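Local coordinates for protein GTN Reductase (Agrobacterium tumefaciens, PDB 5N6G) that probably reduces activated carbon-carbon double bonds, as an FMN-dependent ene-reductase of the Old Yellow Enzyme family, at residues 204-216 with 247-261. Numbering follows the deposited sequence.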
loop_
_atom_site.group_PDB
_atom_site.type_symbol
_atom_site.label_atom_id
_atom_site.label_comp_id
_atom_site.label_asym_id
_atom_site.label_seq_id
_atom_site.Cartn_x
_atom_site.Cartn_y
_atom_site.Cartn_z
ATOM N N ILE A 204 -8.200 -20.475 8.436
ATOM C CA ILE A 204 -8.106 -19.019 8.480
ATOM C C ILE A 204 -6.929 -18.587 9.346
ATOM O O ILE A 204 -6.170 -17.684 8.978
ATOM C CB ILE A 204 -9.436 -18.439 8.998
ATOM C CG1 ILE A 204 -10.478 -18.503 7.887
ATOM C CG2 ILE A 204 -9.269 -17.025 9.558
ATOM C CD1 ILE A 204 -11.906 -18.272 8.396
ATOM N N GLU A 205 -6.773 -19.208 10.520
ATOM C CA GLU A 205 -5.676 -18.859 11.417
ATOM C C GLU A 205 -4.333 -19.079 10.744
ATOM O O GLU A 205 -3.403 -18.278 10.910
ATOM C CB GLU A 205 -5.757 -19.698 12.698
ATOM C CG GLU A 205 -7.011 -19.441 13.577
ATOM C CD GLU A 205 -8.348 -20.063 13.076
ATOM O OE1 GLU A 205 -8.397 -20.861 12.104
ATOM O OE2 GLU A 205 -9.386 -19.735 13.692
ATOM N N ASN A 206 -4.201 -20.177 10.007
ATOM C CA ASN A 206 -2.942 -20.466 9.330
ATOM C C ASN A 206 -2.695 -19.498 8.188
ATOM O O ASN A 206 -1.551 -19.072 7.969
ATOM C CB ASN A 206 -2.942 -21.898 8.812
ATOM C CG ASN A 206 -2.696 -22.913 9.905
ATOM O OD1 ASN A 206 -2.556 -22.560 11.089
ATOM N ND2 ASN A 206 -2.608 -24.175 9.518
ATOM N N ARG A 207 -3.742 -19.172 7.412
ATOM C CA ARG A 207 -3.565 -18.245 6.295
ATOM C C ARG A 207 -3.261 -16.816 6.751
ATOM O O ARG A 207 -2.589 -16.073 6.021
ATOM C CB ARG A 207 -4.791 -18.285 5.386
ATOM C CG ARG A 207 -4.863 -19.634 4.620
ATOM C CD ARG A 207 -5.925 -19.630 3.553
ATOM N NE ARG A 207 -7.252 -19.914 4.089
ATOM C CZ ARG A 207 -8.353 -19.231 3.794
ATOM N NH1 ARG A 207 -8.324 -18.166 3.002
ATOM N NH2 ARG A 207 -9.513 -19.638 4.285
ATOM N N ALA A 208 -3.732 -16.415 7.932
ATOM C CA ALA A 208 -3.426 -15.113 8.511
ATOM C C ALA A 208 -2.069 -15.062 9.204
ATOM O O ALA A 208 -1.620 -13.976 9.574
ATOM C CB ALA A 208 -4.513 -14.742 9.515
ATOM N N ARG A 209 -1.432 -16.213 9.412
ATOM C CA ARG A 209 -0.226 -16.294 10.233
ATOM C C ARG A 209 0.884 -15.415 9.684
ATOM O O ARG A 209 1.540 -14.695 10.443
ATOM C CB ARG A 209 0.250 -17.741 10.306
ATOM C CG ARG A 209 1.457 -17.951 11.208
ATOM C CD ARG A 209 1.863 -19.432 11.259
ATOM N NE ARG A 209 0.727 -20.297 11.579
ATOM C CZ ARG A 209 0.166 -20.386 12.778
ATOM N NH1 ARG A 209 0.624 -19.663 13.786
ATOM N NH2 ARG A 209 -0.879 -21.176 12.957
ATOM N N PHE A 210 1.127 -15.479 8.371
ATOM C CA PHE A 210 2.203 -14.669 7.790
ATOM C C PHE A 210 1.933 -13.178 7.969
ATOM O O PHE A 210 2.833 -12.421 8.371
ATOM C CB PHE A 210 2.395 -15.019 6.312
ATOM C CG PHE A 210 3.519 -14.260 5.655
ATOM C CD1 PHE A 210 4.843 -14.468 6.051
ATOM C CD2 PHE A 210 3.259 -13.341 4.658
ATOM C CE1 PHE A 210 5.880 -13.771 5.443
ATOM C CE2 PHE A 210 4.286 -12.646 4.044
ATOM C CZ PHE A 210 5.580 -12.848 4.431
ATOM N N LEU A 211 0.719 -12.727 7.652
ATOM C CA LEU A 211 0.375 -11.317 7.849
ATOM C C LEU A 211 0.722 -10.885 9.262
ATOM O O LEU A 211 1.333 -9.829 9.481
ATOM C CB LEU A 211 -1.108 -11.095 7.556
ATOM C CG LEU A 211 -1.635 -9.652 7.658
ATOM C CD1 LEU A 211 -2.891 -9.489 6.829
ATOM C CD2 LEU A 211 -1.944 -9.224 9.082
ATOM N N LEU A 212 0.318 -11.678 10.252
ATOM C CA LEU A 212 0.500 -11.248 11.629
ATOM C C LEU A 212 1.962 -11.338 12.046
ATOM O O LEU A 212 2.424 -10.523 12.847
ATOM C CB LEU A 212 -0.408 -12.056 12.551
ATOM C CG LEU A 212 -1.892 -11.809 12.321
ATOM C CD1 LEU A 212 -2.702 -12.826 13.116
ATOM C CD2 LEU A 212 -2.313 -10.411 12.739
ATOM N N GLU A 213 2.730 -12.254 11.454
ATOM C CA GLU A 213 4.166 -12.285 11.721
ATOM C C GLU A 213 4.863 -11.069 11.131
ATOM O O GLU A 213 5.790 -10.531 11.754
ATOM C CB GLU A 213 4.787 -13.580 11.179
ATOM C CG GLU A 213 4.457 -14.787 12.037
ATOM C CD GLU A 213 4.946 -16.110 11.473
ATOM O OE1 GLU A 213 5.299 -16.183 10.283
ATOM O OE2 GLU A 213 4.965 -17.097 12.243
ATOM N N VAL A 214 4.430 -10.628 9.939
ATOM C CA VAL A 214 4.975 -9.406 9.350
ATOM C C VAL A 214 4.660 -8.218 10.245
ATOM O O VAL A 214 5.539 -7.417 10.566
ATOM C CB VAL A 214 4.441 -9.193 7.918
ATOM C CG1 VAL A 214 4.853 -7.821 7.393
ATOM C CG2 VAL A 214 4.922 -10.307 6.987
ATOM N N VAL A 215 3.399 -8.093 10.676
ATOM C CA VAL A 215 3.027 -6.964 11.528
ATOM C C VAL A 215 3.855 -6.962 12.806
ATOM O O VAL A 215 4.371 -5.928 13.225
ATOM C CB VAL A 215 1.516 -6.990 11.840
ATOM C CG1 VAL A 215 1.172 -5.965 12.930
ATOM C CG2 VAL A 215 0.723 -6.717 10.606
ATOM N N ASP A 216 3.984 -8.115 13.454
ATOM C CA ASP A 216 4.703 -8.147 14.712
ATOM C C ASP A 216 6.202 -7.886 14.510
ATOM O O ASP A 216 6.833 -7.265 15.368
ATOM C CB ASP A 216 4.440 -9.474 15.421
ATOM C CG ASP A 216 2.977 -9.636 15.838
ATOM O OD1 ASP A 216 2.273 -8.596 15.981
ATOM O OD2 ASP A 216 2.529 -10.792 16.038
ATOM N N PRO A 247 -15.346 -14.103 7.178
ATOM C CA PRO A 247 -14.719 -14.703 8.372
ATOM C C PRO A 247 -13.218 -14.529 8.386
ATOM O O PRO A 247 -12.619 -14.382 9.464
ATOM C CB PRO A 247 -15.137 -16.185 8.303
ATOM C CG PRO A 247 -15.654 -16.393 6.925
ATOM C CD PRO A 247 -16.153 -15.074 6.413
ATOM N N LEU A 248 -12.600 -14.538 7.199
ATOM C CA LEU A 248 -11.162 -14.386 7.076
ATOM C C LEU A 248 -10.728 -13.018 7.548
ATOM O O LEU A 248 -9.844 -12.891 8.417
ATOM C CB LEU A 248 -10.778 -14.565 5.611
ATOM C CG LEU A 248 -9.317 -14.395 5.202
ATOM C CD1 LEU A 248 -8.409 -15.429 5.865
ATOM C CD2 LEU A 248 -9.240 -14.443 3.673
ATOM N N TYR A 249 -11.333 -11.984 6.966
ATOM C CA TYR A 249 -10.920 -10.616 7.244
ATOM C C TYR A 249 -11.402 -10.134 8.607
ATOM O O TYR A 249 -10.689 -9.375 9.267
ATOM C CB TYR A 249 -11.388 -9.704 6.113
ATOM C CG TYR A 249 -10.371 -9.701 5.008
ATOM C CD1 TYR A 249 -9.300 -8.804 5.024
ATOM C CD2 TYR A 249 -10.423 -10.646 3.999
ATOM C CE1 TYR A 249 -8.355 -8.813 4.025
ATOM C CE2 TYR A 249 -9.471 -10.683 3.012
ATOM C CZ TYR A 249 -8.441 -9.770 3.027
ATOM O OH TYR A 249 -7.513 -9.840 2.030
ATOM N N ASN A 250 -12.564 -10.592 9.076
ATOM C CA ASN A 250 -12.952 -10.271 10.442
ATOM C C ASN A 250 -11.950 -10.851 11.422
ATOM O O ASN A 250 -11.582 -10.187 12.388
ATOM C CB ASN A 250 -14.364 -10.762 10.735
ATOM C CG ASN A 250 -15.455 -9.819 10.182
ATOM O OD1 ASN A 250 -15.215 -9.008 9.267
ATOM N ND2 ASN A 250 -16.655 -9.939 10.732
ATOM N N TYR A 251 -11.466 -12.070 11.173
ATOM C CA TYR A 251 -10.438 -12.647 12.037
ATOM C C TYR A 251 -9.171 -11.806 12.001
ATOM O O TYR A 251 -8.578 -11.517 13.045
ATOM C CB TYR A 251 -10.129 -14.088 11.625
ATOM C CG TYR A 251 -8.945 -14.668 12.370
ATOM C CD1 TYR A 251 -9.108 -15.253 13.611
ATOM C CD2 TYR A 251 -7.676 -14.613 11.831
ATOM C CE1 TYR A 251 -8.016 -15.760 14.300
ATOM C CE2 TYR A 251 -6.599 -15.094 12.502
ATOM C CZ TYR A 251 -6.767 -15.674 13.735
ATOM O OH TYR A 251 -5.679 -16.182 14.443
ATOM N N VAL A 252 -8.732 -11.423 10.803
ATOM C CA VAL A 252 -7.503 -10.640 10.666
ATOM C C VAL A 252 -7.590 -9.373 11.504
ATOM O O VAL A 252 -6.682 -9.067 12.288
ATOM C CB VAL A 252 -7.226 -10.319 9.189
ATOM C CG1 VAL A 252 -6.184 -9.223 9.052
ATOM C CG2 VAL A 252 -6.753 -11.600 8.488
ATOM N N VAL A 253 -8.673 -8.605 11.344
ATOM C CA VAL A 253 -8.701 -7.332 12.068
ATOM C C VAL A 253 -8.992 -7.523 13.549
ATOM O O VAL A 253 -8.582 -6.688 14.360
ATOM C CB VAL A 253 -9.675 -6.288 11.488
ATOM C CG1 VAL A 253 -9.150 -5.716 10.234
ATOM C CG2 VAL A 253 -11.108 -6.817 11.382
ATOM N N GLU A 254 -9.670 -8.603 13.953
ATOM C CA GLU A 254 -9.760 -8.904 15.372
ATOM C C GLU A 254 -8.364 -9.049 15.967
ATOM O O GLU A 254 -8.083 -8.534 17.049
ATOM C CB GLU A 254 -10.579 -10.178 15.569
ATOM C CG GLU A 254 -10.704 -10.619 16.988
ATOM C CD GLU A 254 -10.973 -12.110 17.118
ATOM O OE1 GLU A 254 -11.265 -12.770 16.092
ATOM O OE2 GLU A 254 -10.870 -12.626 18.252
ATOM N N GLN A 255 -7.479 -9.741 15.257
ATOM C CA GLN A 255 -6.121 -9.893 15.751
ATOM C C GLN A 255 -5.359 -8.579 15.696
ATOM O O GLN A 255 -4.598 -8.267 16.616
ATOM C CB GLN A 255 -5.383 -10.967 14.957
ATOM C CG GLN A 255 -6.054 -12.319 14.969
ATOM C CD GLN A 255 -6.683 -12.700 16.292
ATOM O OE1 GLN A 255 -6.028 -12.712 17.324
ATOM N NE2 GLN A 255 -7.970 -13.012 16.263
ATOM N N LEU A 256 -5.556 -7.781 14.629
ATOM C CA LEU A 256 -4.890 -6.485 14.541
ATOM C C LEU A 256 -5.372 -5.532 15.624
ATOM O O LEU A 256 -4.619 -4.660 16.062
ATOM C CB LEU A 256 -5.102 -5.873 13.155
ATOM C CG LEU A 256 -4.439 -6.646 12.016
ATOM C CD1 LEU A 256 -4.843 -6.002 10.689
ATOM C CD2 LEU A 256 -2.944 -6.703 12.086
ATOM N N GLY A 257 -6.619 -5.692 16.072
ATOM C CA GLY A 257 -7.157 -4.871 17.142
ATOM C C GLY A 257 -6.448 -5.040 18.461
ATOM O O GLY A 257 -6.606 -4.211 19.363
ATOM N N LYS A 258 -5.678 -6.111 18.600
ATOM C CA LYS A 258 -4.925 -6.404 19.808
ATOM C C LYS A 258 -3.534 -5.791 19.805
ATOM O O LYS A 258 -2.853 -5.841 20.850
ATOM C CB LYS A 258 -4.799 -7.913 19.968
ATOM C CG LYS A 258 -6.116 -8.655 20.159
ATOM C CD LYS A 258 -5.895 -10.138 20.036
ATOM C CE LYS A 258 -7.189 -10.908 20.232
ATOM N NZ LYS A 258 -6.908 -12.371 20.127
ATOM N N ARG A 259 -3.122 -5.178 18.696
ATOM C CA ARG A 259 -1.716 -4.841 18.461
ATOM C C ARG A 259 -1.371 -3.349 18.481
ATOM O O ARG A 259 -0.243 -2.991 18.131
ATOM C CB ARG A 259 -1.276 -5.478 17.149
ATOM C CG ARG A 259 -1.105 -6.998 17.337
ATOM C CD ARG A 259 -1.205 -7.747 16.080
ATOM N NE ARG A 259 -0.532 -9.040 16.147
ATOM C CZ ARG A 259 -1.102 -10.192 16.500
ATOM N NH1 ARG A 259 -2.380 -10.261 16.862
ATOM N NH2 ARG A 259 -0.379 -11.304 16.467
ATOM N N ASN A 260 -2.276 -2.472 18.891
ATOM C CA ASN A 260 -1.914 -1.076 19.141
ATOM C C ASN A 260 -1.348 -0.391 17.895
ATOM O O ASN A 260 -0.449 0.448 17.985
ATOM C CB ASN A 260 -0.925 -0.989 20.302
ATOM C CG ASN A 260 -1.543 -1.436 21.611
ATOM O OD1 ASN A 260 -1.144 -2.438 22.207
ATOM N ND2 ASN A 260 -2.537 -0.695 22.052
ATOM N N LEU A 261 -1.933 -0.681 16.731
ATOM C CA LEU A 261 -1.440 -0.154 15.467
ATOM C C LEU A 261 -1.905 1.282 15.228
ATOM O O LEU A 261 -2.903 1.761 15.796
ATOM C CB LEU A 261 -1.876 -1.033 14.297
ATOM C CG LEU A 261 -1.391 -2.491 14.330
ATOM C CD1 LEU A 261 -1.845 -3.190 13.080
ATOM C CD2 LEU A 261 0.126 -2.558 14.461
HETATM O O HOH W 1 -3.275 -16.385 12.905
#
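On the outside of the beta/alpha (TIM) barrel, helix 204-222, which precedes strand 227-231, packs through Ile-204, Ala-208 and Leu-212 against Tyr-251, Val-252 and Leu-256 of helix 245-256, which precedes strand 263-267. Their short segments cross at -49° with axes 9.9 Å apart. At the start of helix 204-222, Tyr-251, its CG anti to the backbone N (chi1 172°), brings its ring alongside Ile-204, Glu-205 and Ala-208: Ile-204 CG2 lies 3.7 Å from Tyr-251 CD2, and Ala-208 CB meets the ring edge, 3.7 Å from CE2. A water in the ring plane joins Tyr-251 OH to Glu-205 O, donating to the carbonyl. Deeper in, Leu-211 CD1 touches Val-252 CG1, while Leu-256 CD2 packs among methyls of Leu-211, Leu-212 and Val-215, the nearest being Leu-212 CD2 at 3.8 Å. Beyond the second helix, Leu-261 packs on Val-215 and Arg-259 carries the polar part. Side-on, its NE donates to Asp-216 OD1 (2.8 Å) and its NH2 to Asp-216 OD2 (3.0 Å), both on syn lone pairs. Leu-212 CD2 sits 3.9 Å above the centre of one guanidinium face, and Arg-259 NH1 reaches Gln-255 O from above the carbonyl plane. Three hydrogen bonds near the guanidinium plane, with a methyl against one face, limit its rotation, so that a salt bridge ties the turn leading into strand 263-267 to the neighbouring helix, alongside an otherwise largely apolar seam.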